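Local coordinates for protein putative oxygenase (Streptomyces viridochromogenes Tue57, PDB 4XAA) that probably acts as an iron- and 2-oxoglutarate-dependent oxygenase that carries out oxidative cyclization in orthosomycin antibiotic biosynthesis, at residues K114-R128 and V192-W206. Numbering follows the deposited sequence.
Sequences KEPYRAAEVPWHRDR and VRLVHGSGPNANGSW. With NI (nickel (II) ion), chain B.
His125 and His196 form a hydrogen-bonded antiparallel pair, as do Val122 and Ser198, and a beta bulge shifts the register between them, the strand axes approaching to 4.7 Å. His125, Asp127 and His196 make the HxD...H facial triad of the double-stranded beta helix, with nickel where this family normally holds iron; three waters complete six ligands. Asp127 OD1 coordinates the nickel at 2.3 Å, its carboxylate turned 77° from the His196 ring. Asp127 OD2 accepts a hydrogen bond from one metal-bound water. Both imidazoles rise between backbone N and carbonyl carbon (chi1 66° each), presenting NE2 to the metal. Backbone carbonyls fix their rotation: His125 ND1 reaches Pro123 O at 2.9 Å, almost straight (177°), and His196 ND1 meets Leu194 O at 2.6 Å. Further along, Lys114 NZ binds Ser198 OG (2.8 Å) and Gly199 O (2.9 Å). Asn201 ND2 bridges Glu115 O (2.8 Å) and Ser205 O, and Pro116 CD sits over the six-membered ring of Trp206. Beyond the metal, Arg126 NE donates to Arg193 O at 2.8 Å. Strand 122-125 edges the minor sheet, strand 196-198 lies between it and strand 153-155, and helix 168-174 packs against Trp124, Arg126 and Val195 through Val168.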
ATOM      1  N   LYS A 114      10.362  -1.407   2.042  1.00 43.88           N
ATOM      2  CA  LYS A 114      11.443  -2.176   1.453  1.00 45.45           C
ATOM      3  C   LYS A 114      12.767  -1.548   1.859  1.00 45.61           C
ATOM      4  O   LYS A 114      13.116  -0.494   1.340  1.00 45.47           O
ATOM      5  CB  LYS A 114      11.329  -2.209  -0.068  1.00 46.05           C
ATOM      6  CG  LYS A 114       9.995  -2.694  -0.606  1.00 46.66           C
ATOM      7  CD  LYS A 114       9.767  -4.184  -0.342  1.00 51.85           C
ATOM      8  CE  LYS A 114       8.413  -4.617  -0.908  1.00 50.73           C
ATOM      9  NZ  LYS A 114       8.361  -6.075  -1.177  1.00 50.07           N
ATOM     10  N   GLU A 115      13.480  -2.173   2.801  1.00 48.46           N
ATOM     11  CA  GLU A 115      14.855  -1.777   3.136  1.00 47.55           C
ATOM     12  C   GLU A 115      15.709  -1.898   1.878  1.00 47.37           C
ATOM     13  O   GLU A 115      15.406  -2.701   1.000  1.00 47.17           O
ATOM     14  CB  GLU A 115      15.467  -2.662   4.242  1.00 48.89           C
ATOM     15  CG  GLU A 115      14.799  -2.638   5.617  1.00 47.97           C
ATOM     16  CD  GLU A 115      15.762  -3.028   6.742  1.00 47.69           C
ATOM     17  OE1 GLU A 115      15.358  -3.012   7.921  1.00 47.40           O
ATOM     18  OE2 GLU A 115      16.935  -3.342   6.454  1.00 51.50           O
ATOM     19  N   PRO A 116      16.786  -1.111   1.788  1.00 47.73           N
ATOM     20  CA  PRO A 116      17.699  -1.283   0.658  1.00 50.91           C
ATOM     21  C   PRO A 116      18.330  -2.659   0.699  1.00 49.78           C
ATOM     22  O   PRO A 116      18.558  -3.151   1.797  1.00 52.09           O
ATOM     23  CB  PRO A 116      18.742  -0.188   0.878  1.00 50.42           C
ATOM     24  CG  PRO A 116      18.039   0.841   1.669  1.00 52.65           C
ATOM     25  CD  PRO A 116      17.147   0.054   2.604  1.00 52.10           C
ATOM     26  N   TYR A 117      18.530  -3.277  -0.465  1.00 50.08           N
ATOM     27  CA  TYR A 117      19.298  -4.521  -0.600  1.00 50.26           C
ATOM     28  C   TYR A 117      18.652  -5.784  -0.019  1.00 51.04           C
ATOM     29  O   TYR A 117      18.736  -6.855  -0.616  1.00 49.37           O
ATOM     30  CB  TYR A 117      20.669  -4.336   0.038  1.00 46.24           C
ATOM     31  CG  TYR A 117      21.449  -3.208  -0.564  1.00 52.49           C
ATOM     32  CD1 TYR A 117      21.671  -3.157  -1.943  1.00 50.81           C
ATOM     33  CD2 TYR A 117      21.955  -2.186   0.226  1.00 46.36           C
ATOM     34  CE1 TYR A 117      22.389  -2.143  -2.514  1.00 45.90           C
ATOM     35  CE2 TYR A 117      22.674  -1.152  -0.342  1.00 51.62           C
ATOM     36  CZ  TYR A 117      22.892  -1.137  -1.718  1.00 51.15           C
ATOM     37  OH  TYR A 117      23.606  -0.109  -2.310  1.00 54.13           O
ATOM     38  N   ARG A 118      18.013  -5.657   1.139  1.00 50.23           N
ATOM     39  CA  ARG A 118      17.651  -6.833   1.927  1.00 50.83           C
ATOM     40  C   ARG A 118      16.160  -7.160   1.947  1.00 50.33           C
ATOM     41  O   ARG A 118      15.741  -8.093   2.634  1.00 52.76           O
ATOM     42  CB  ARG A 118      18.141  -6.656   3.367  1.00 50.37           C
ATOM     43  CG  ARG A 118      19.635  -6.435   3.484  1.00 53.08           C
ATOM     44  CD  ARG A 118      20.102  -6.664   4.898  1.00 53.47           C
ATOM     45  NE  ARG A 118      19.379  -5.819   5.841  1.00 59.74           N
ATOM     46  CZ  ARG A 118      19.220  -6.108   7.129  1.00 58.68           C
ATOM     47  NH1 ARG A 118      19.726  -7.229   7.619  1.00 63.14           N
ATOM     48  NH2 ARG A 118      18.545  -5.291   7.921  1.00 53.45           N
ATOM     49  N   ALA A 119      15.354  -6.409   1.207  1.00 48.68           N
ATOM     50  CA  ALA A 119      13.912  -6.568   1.327  1.00 46.84           C
ATOM     51  C   ALA A 119      13.443  -7.858   0.688  1.00 44.32           C
ATOM     52  O   ALA A 119      13.856  -8.207  -0.408  1.00 48.87           O
ATOM     53  CB  ALA A 119      13.187  -5.384   0.717  1.00 51.00           C
ATOM     54  N   ALA A 120      12.573  -8.563   1.394  1.00 45.72           N
ATOM     55  CA  ALA A 120      11.972  -9.783   0.883  1.00 45.63           C
ATOM     56  C   ALA A 120      10.797  -9.444  -0.004  1.00 45.93           C
ATOM     57  O   ALA A 120      10.321  -8.310  -0.014  1.00 53.10           O
ATOM     58  CB  ALA A 120      11.519 -10.669   2.021  1.00 42.62           C
ATOM     59  N   GLU A 121      10.313 -10.424  -0.744  1.00 40.99           N
ATOM     60  CA  GLU A 121       9.069 -10.238  -1.448  1.00 42.46           C
ATOM     61  C   GLU A 121       7.925 -10.267  -0.444  1.00 49.13           C
ATOM     62  O   GLU A 121       8.078 -10.750   0.685  1.00 45.48           O
ATOM     63  CB  GLU A 121       8.875 -11.317  -2.516  1.00 48.30           C
ATOM     64  CG  GLU A 121       8.728 -12.738  -1.976  1.00 54.04           C
ATOM     65  CD  GLU A 121       8.214 -13.714  -3.028  1.00 60.68           C
ATOM     66  OE1 GLU A 121       8.831 -14.786  -3.212  1.00 62.35           O
ATOM     67  OE2 GLU A 121       7.184 -13.410  -3.670  1.00 63.86           O
ATOM     68  N   VAL A 122       6.783  -9.730  -0.855  1.00 44.85           N
ATOM     69  CA  VAL A 122       5.528  -9.998  -0.175  1.00 47.39           C
ATOM     70  C   VAL A 122       4.758 -11.014  -1.003  1.00 47.58           C
ATOM     71  O   VAL A 122       4.322 -10.690  -2.093  1.00 51.01           O
ATOM     72  CB  VAL A 122       4.678  -8.730  -0.002  1.00 47.69           C
ATOM     73  CG1 VAL A 122       3.382  -9.048   0.742  1.00 48.11           C
ATOM     74  CG2 VAL A 122       5.474  -7.655   0.728  1.00 48.91           C
ATOM     75  N   PRO A 123       4.577 -12.241  -0.482  1.00 50.51           N
ATOM     76  CA  PRO A 123       3.870 -13.317  -1.197  1.00 45.97           C
ATOM     77  C   PRO A 123       2.535 -12.859  -1.764  1.00 43.33           C
ATOM     78  O   PRO A 123       1.884 -11.994  -1.176  1.00 42.10           O
ATOM     79  CB  PRO A 123       3.639 -14.384  -0.117  1.00 48.71           C
ATOM     80  CG  PRO A 123       4.570 -14.046   1.004  1.00 47.12           C
ATOM     81  CD  PRO A 123       4.856 -12.585   0.928  1.00 51.61           C
ATOM     82  N   TRP A 124       2.142 -13.416  -2.901  1.00 43.30           N
ATOM     83  CA  TRP A 124       0.853 -13.091  -3.490  1.00 42.92           C
ATOM     84  C   TRP A 124      -0.268 -13.391  -2.513  1.00 42.44           C
ATOM     85  O   TRP A 124      -0.193 -14.343  -1.752  1.00 46.02           O
ATOM     86  CB  TRP A 124       0.648 -13.863  -4.784  1.00 41.85           C
ATOM     87  CG  TRP A 124       1.611 -13.440  -5.824  1.00 48.56           C
ATOM     88  CD1 TRP A 124       2.842 -13.977  -6.078  1.00 49.65           C
ATOM     89  CD2 TRP A 124       1.443 -12.363  -6.747  1.00 47.41           C
ATOM     90  NE1 TRP A 124       3.442 -13.305  -7.115  1.00 52.92           N
ATOM     91  CE2 TRP A 124       2.605 -12.307  -7.541  1.00 52.54           C
ATOM     92  CE3 TRP A 124       0.418 -11.450  -6.991  1.00 47.21           C
ATOM     93  CZ2 TRP A 124       2.766 -11.374  -8.557  1.00 51.50           C
ATOM     94  CZ3 TRP A 124       0.581 -10.520  -7.996  1.00 46.42           C
ATOM     95  CH2 TRP A 124       1.746 -10.486  -8.764  1.00 47.86           C
ATOM     96  N   HIS A 125      -1.304 -12.567  -2.538  1.00 43.95           N
ATOM     97  CA  HIS A 125      -2.434 -12.728  -1.637  1.00 40.39           C
ATOM     98  C   HIS A 125      -3.586 -11.842  -2.064  1.00 39.04           C
ATOM     99  O   HIS A 125      -3.447 -11.013  -2.967  1.00 41.07           O
ATOM    100  CB  HIS A 125      -2.036 -12.393  -0.199  1.00 36.02           C
ATOM    101  CG  HIS A 125      -1.674 -10.956   0.012  1.00 42.62           C
ATOM    102  ND1 HIS A 125      -0.398 -10.472  -0.188  1.00 40.20           N
ATOM    103  CD2 HIS A 125      -2.414  -9.900   0.425  1.00 35.55           C
ATOM    104  CE1 HIS A 125      -0.370  -9.183   0.097  1.00 36.22           C
ATOM    105  NE2 HIS A 125      -1.578  -8.815   0.475  1.00 35.13           N
ATOM    106  N   ARG A 126      -4.727 -12.056  -1.422  1.00 35.05           N
ATOM    107  CA  ARG A 126      -5.864 -11.166  -1.494  1.00 34.91           C
ATOM    108  C   ARG A 126      -5.963 -10.605  -0.104  1.00 38.97           C
ATOM    109  O   ARG A 126      -5.819 -11.356   0.860  1.00 41.85           O
ATOM    110  CB  ARG A 126      -7.148 -11.896  -1.905  1.00 35.47           C
ATOM    111  CG  ARG A 126      -6.976 -12.743  -3.171  1.00 37.13           C
ATOM    112  CD  ARG A 126      -8.222 -13.522  -3.532  1.00 33.41           C
ATOM    113  NE  ARG A 126      -9.104 -12.732  -4.372  1.00 41.45           N
ATOM    114  CZ  ARG A 126     -10.295 -13.139  -4.790  1.00 43.02           C
ATOM    115  NH1 ARG A 126     -10.745 -14.333  -4.424  1.00 39.71           N
ATOM    116  NH2 ARG A 126     -11.036 -12.349  -5.570  1.00 42.03           N
ATOM    117  N   ASP A 127      -6.167  -9.296   0.013  1.00 35.73           N
ATOM    118  CA  ASP A 127      -6.280  -8.665   1.321  1.00 38.81           C
ATOM    119  C   ASP A 127      -7.525  -9.147   2.080  1.00 39.88           C
ATOM    120  O   ASP A 127      -7.426  -9.570   3.225  1.00 42.28           O
ATOM    121  CB  ASP A 127      -6.292  -7.144   1.170  1.00 39.26           C
ATOM    122  CG  ASP A 127      -4.935  -6.591   0.815  1.00 39.16           C
ATOM    123  OD1 ASP A 127      -3.924  -7.244   1.138  1.00 39.63           O
ATOM    124  OD2 ASP A 127      -4.869  -5.504   0.211  1.00 41.46           O
ATOM    125  N   ARG A 128      -8.688  -9.094   1.435  1.00 42.79           N
ATOM    126  CA  ARG A 128      -9.941  -9.593   2.016  1.00 43.70           C
ATOM    127  C   ARG A 128     -10.824 -10.198   0.933  1.00 44.80           C
ATOM    128  O   ARG A 128     -10.812  -9.721  -0.209  1.00 43.17           O
ATOM    129  CB  ARG A 128     -10.727  -8.471   2.708  1.00 48.93           C
ATOM    130  CG  ARG A 128     -10.141  -7.933   3.989  1.00 50.40           C
ATOM    131  CD  ARG A 128     -11.261  -7.637   4.949  1.00 48.62           C
ATOM    132  NE  ARG A 128     -11.467  -6.210   5.138  1.00 52.69           N
ATOM    133  CZ  ARG A 128     -12.628  -5.666   5.488  1.00 46.43           C
ATOM    134  NH1 ARG A 128     -13.704  -6.430   5.666  1.00 41.37           N
ATOM    135  NH2 ARG A 128     -12.708  -4.357   5.650  1.00 47.31           N
ATOM    136  N   VAL A 192      -9.457  -4.640  -2.172  1.00 38.37           N
ATOM    137  CA  VAL A 192      -8.876  -5.594  -1.228  1.00 39.47           C
ATOM    138  C   VAL A 192      -8.969  -7.023  -1.742  1.00 41.32           C
ATOM    139  O   VAL A 192      -8.293  -7.902  -1.229  1.00 42.69           O
ATOM    140  CB  VAL A 192      -9.550  -5.538   0.156  1.00 39.35           C
ATOM    141  CG1 VAL A 192      -9.167  -4.266   0.898  1.00 35.66           C
ATOM    142  CG2 VAL A 192     -11.043  -5.668   0.014  1.00 39.21           C
ATOM    143  N   ARG A 193      -9.804  -7.254  -2.753  1.00 39.72           N
ATOM    144  CA  ARG A 193      -9.994  -8.591  -3.298  1.00 34.51           C
ATOM    145  C   ARG A 193      -8.954  -8.902  -4.353  1.00 40.65           C
ATOM    146  O   ARG A 193      -8.923  -9.992  -4.920  1.00 38.95           O
ATOM    147  CB  ARG A 193     -11.391  -8.735  -3.906  1.00 41.54           C
ATOM    148  CG  ARG A 193     -12.546  -8.549  -2.946  1.00 36.85           C
ATOM    149  CD  ARG A 193     -13.877  -8.736  -3.650  1.00 36.68           C
ATOM    150  NE  ARG A 193     -14.010 -10.053  -4.268  1.00 40.74           N
ATOM    151  CZ  ARG A 193     -14.440 -11.139  -3.624  1.00 44.21           C
ATOM    152  NH1 ARG A 193     -14.772 -11.066  -2.341  1.00 41.30           N
ATOM    153  NH2 ARG A 193     -14.527 -12.303  -4.257  1.00 44.85           N
ATOM    154  N   LEU A 194      -8.105  -7.924  -4.636  1.00 43.74           N
ATOM    155  CA  LEU A 194      -7.162  -8.059  -5.730  1.00 41.56           C
ATOM    156  C   LEU A 194      -6.019  -9.015  -5.376  1.00 38.22           C
ATOM    157  O   LEU A 194      -5.460  -8.960  -4.280  1.00 36.13           O
ATOM    158  CB  LEU A 194      -6.617  -6.684  -6.118  1.00 35.75           C
ATOM    159  CG  LEU A 194      -5.545  -6.642  -7.206  1.00 38.07           C
ATOM    160  CD1 LEU A 194      -6.163  -6.775  -8.592  1.00 35.07           C
ATOM    161  CD2 LEU A 194      -4.744  -5.352  -7.077  1.00 39.04           C
ATOM    162  N   VAL A 195      -5.677  -9.892  -6.315  1.00 40.12           N
ATOM    163  CA  VAL A 195      -4.495 -10.743  -6.170  1.00 39.76           C
ATOM    164  C   VAL A 195      -3.266  -9.898  -6.474  1.00 38.77           C
ATOM    165  O   VAL A 195      -3.150  -9.328  -7.550  1.00 35.50           O
ATOM    166  CB  VAL A 195      -4.552 -11.953  -7.087  1.00 34.23           C
ATOM    167  CG1 VAL A 195      -3.277 -12.762  -6.960  1.00 43.17           C
ATOM    168  CG2 VAL A 195      -5.757 -12.780  -6.755  1.00 34.85           C
ATOM    169  N   HIS A 196      -2.374  -9.790  -5.497  1.00 41.82           N
ATOM    170  CA  HIS A 196      -1.279  -8.838  -5.575  1.00 40.81           C
ATOM    171  C   HIS A 196      -0.157  -9.243  -4.637  1.00 44.39           C
ATOM    172  O   HIS A 196      -0.365 -10.005  -3.695  1.00 40.07           O
ATOM    173  CB  HIS A 196      -1.764  -7.422  -5.244  1.00 36.91           C
ATOM    174  CG  HIS A 196      -2.214  -7.252  -3.826  1.00 41.07           C
ATOM    175  ND1 HIS A 196      -3.455  -7.662  -3.381  1.00 39.24           N
ATOM    176  CD2 HIS A 196      -1.588  -6.718  -2.749  1.00 36.54           C
ATOM    177  CE1 HIS A 196      -3.570  -7.396  -2.093  1.00 35.60           C
ATOM    178  NE2 HIS A 196      -2.452  -6.821  -1.686  1.00 39.75           N
ATOM    179  N   GLY A 197       1.036  -8.734  -4.927  1.00 48.13           N
ATOM    180  CA  GLY A 197       2.217  -8.957  -4.112  1.00 42.93           C
ATOM    181  C   GLY A 197       3.237  -7.895  -4.466  1.00 46.03           C
ATOM    182  O   GLY A 197       2.888  -6.866  -5.047  1.00 46.94           O
ATOM    183  N   SER A 198       4.493  -8.125  -4.111  1.00 45.19           N
ATOM    184  CA  SER A 198       5.574  -7.238  -4.533  1.00 49.69           C
ATOM    185  C   SER A 198       6.879  -8.015  -4.458  1.00 50.21           C
ATOM    186  O   SER A 198       7.048  -8.857  -3.585  1.00 47.59           O
ATOM    187  CB  SER A 198       5.633  -5.970  -3.665  1.00 47.62           C
ATOM    188  OG  SER A 198       5.835  -6.280  -2.287  1.00 47.82           O
ATOM    189  N   GLY A 199       7.801  -7.761  -5.376  1.00 48.94           N
ATOM    190  CA  GLY A 199       9.041  -8.511  -5.371  1.00 46.24           C
ATOM    191  C   GLY A 199      10.011  -8.037  -4.308  1.00 43.14           C
ATOM    192  O   GLY A 199       9.705  -7.139  -3.530  1.00 50.25           O
ATOM    193  N   PRO A 200      11.203  -8.637  -4.274  1.00 50.00           N
ATOM    194  CA  PRO A 200      12.237  -8.191  -3.333  1.00 51.53           C
ATOM    195  C   PRO A 200      12.879  -6.876  -3.770  1.00 51.49           C
ATOM    196  O   PRO A 200      12.818  -6.523  -4.949  1.00 53.13           O
ATOM    197  CB  PRO A 200      13.265  -9.335  -3.370  1.00 48.81           C
ATOM    198  CG  PRO A 200      13.091  -9.945  -4.731  1.00 49.25           C
ATOM    199  CD  PRO A 200      11.628  -9.805  -5.075  1.00 47.85           C
ATOM    200  N   ASN A 201      13.487  -6.168  -2.825  1.00 51.32           N
ATOM    201  CA  ASN A 201      14.299  -4.998  -3.146  1.00 54.06           C
ATOM    202  C   ASN A 201      15.783  -5.310  -2.966  1.00 55.16           C
ATOM    203  O   ASN A 201      16.328  -5.192  -1.865  1.00 53.56           O
ATOM    204  CB  ASN A 201      13.911  -3.805  -2.280  1.00 48.88           C
ATOM    205  CG  ASN A 201      14.680  -2.557  -2.639  1.00 52.27           C
ATOM    206  OD1 ASN A 201      14.954  -2.300  -3.810  1.00 55.47           O
ATOM    207  ND2 ASN A 201      15.048  -1.779  -1.631  1.00 48.11           N
ATOM    208  N   ALA A 202      16.427  -5.728  -4.048  1.00 53.88           N
ATOM    209  CA  ALA A 202      17.855  -5.988  -4.011  1.00 55.48           C
ATOM    210  C   ALA A 202      18.628  -4.706  -4.276  1.00 55.96           C
ATOM    211  O   ALA A 202      19.833  -4.651  -4.066  1.00 57.97           O
ATOM    212  CB  ALA A 202      18.241  -7.057  -5.024  1.00 51.50           C
ATOM    213  N   ASN A 203      17.946  -3.667  -4.731  1.00 52.68           N
ATOM    214  CA  ASN A 203      18.668  -2.446  -5.045  1.00 55.74           C
ATOM    215  C   ASN A 203      18.742  -1.491  -3.857  1.00 51.77           C
ATOM    216  O   ASN A 203      18.111  -1.716  -2.830  1.00 52.64           O
ATOM    217  CB  ASN A 203      18.066  -1.787  -6.283  1.00 55.42           C
ATOM    218  CG  ASN A 203      18.637  -2.384  -7.579  1.00 64.39           C
ATOM    219  OD1 ASN A 203      19.863  -2.509  -7.732  1.00 57.14           O
ATOM    220  ND2 ASN A 203      17.754  -2.794  -8.492  1.00 65.07           N
ATOM    221  N   GLY A 204      19.557  -0.453  -3.987  1.00 53.67           N
ATOM    222  CA  GLY A 204      19.984   0.335  -2.843  1.00 52.84           C
ATOM    223  C   GLY A 204      19.031   1.375  -2.288  1.00 53.15           C
ATOM    224  O   GLY A 204      19.372   2.082  -1.338  1.00 52.02           O
ATOM    225  N   SER A 205      17.834   1.465  -2.853  1.00 52.30           N
ATOM    226  CA  SER A 205      16.893   2.489  -2.421  1.00 59.75           C
ATOM    227  C   SER A 205      15.817   1.945  -1.474  1.00 57.44           C
ATOM    228  O   SER A 205      15.517   0.752  -1.481  1.00 56.98           O
ATOM    229  CB  SER A 205      16.239   3.151  -3.643  1.00 58.79           C
ATOM    230  OG  SER A 205      15.428   2.237  -4.366  1.00 68.51           O
ATOM    231  N   TRP A 206      15.254   2.823  -0.650  1.00 51.92           N
ATOM    232  CA  TRP A 206      14.057   2.489   0.116  1.00 52.04           C
ATOM    233  C   TRP A 206      12.840   2.471  -0.783  1.00 54.11           C
ATOM    234  O   TRP A 206      12.772   3.203  -1.763  1.00 56.35           O
ATOM    235  CB  TRP A 206      13.818   3.490   1.251  1.00 52.27           C
ATOM    236  CG  TRP A 206      14.891   3.480   2.259  1.00 48.63           C
ATOM    237  CD1 TRP A 206      16.072   4.154   2.199  1.00 49.14           C
ATOM    238  CD2 TRP A 206      14.909   2.735   3.478  1.00 48.57           C
ATOM    239  NE1 TRP A 206      16.825   3.879   3.311  1.00 55.57           N
ATOM    240  CE2 TRP A 206      16.137   3.003   4.109  1.00 46.85           C
ATOM    241  CE3 TRP A 206      14.008   1.863   4.094  1.00 47.85           C
ATOM    242  CZ2 TRP A 206      16.488   2.436   5.328  1.00 46.02           C
ATOM    243  CZ3 TRP A 206      14.357   1.303   5.308  1.00 44.51           C
ATOM    244  CH2 TRP A 206      15.584   1.595   5.914  1.00 42.81           C
TER
HETATM  245 NI    NI B 301      -1.838  -6.577   0.456  1.00 58.16          NI
HETATM  246  O   HOH W   1      -2.384  -4.424   0.502  1.00 37.10           O
HETATM  247  O   HOH W   2       0.602  -5.813   0.554  1.00 41.74           O
HETATM  248  O   HOH W   3      -0.723  -6.001   2.453  1.00 46.79           O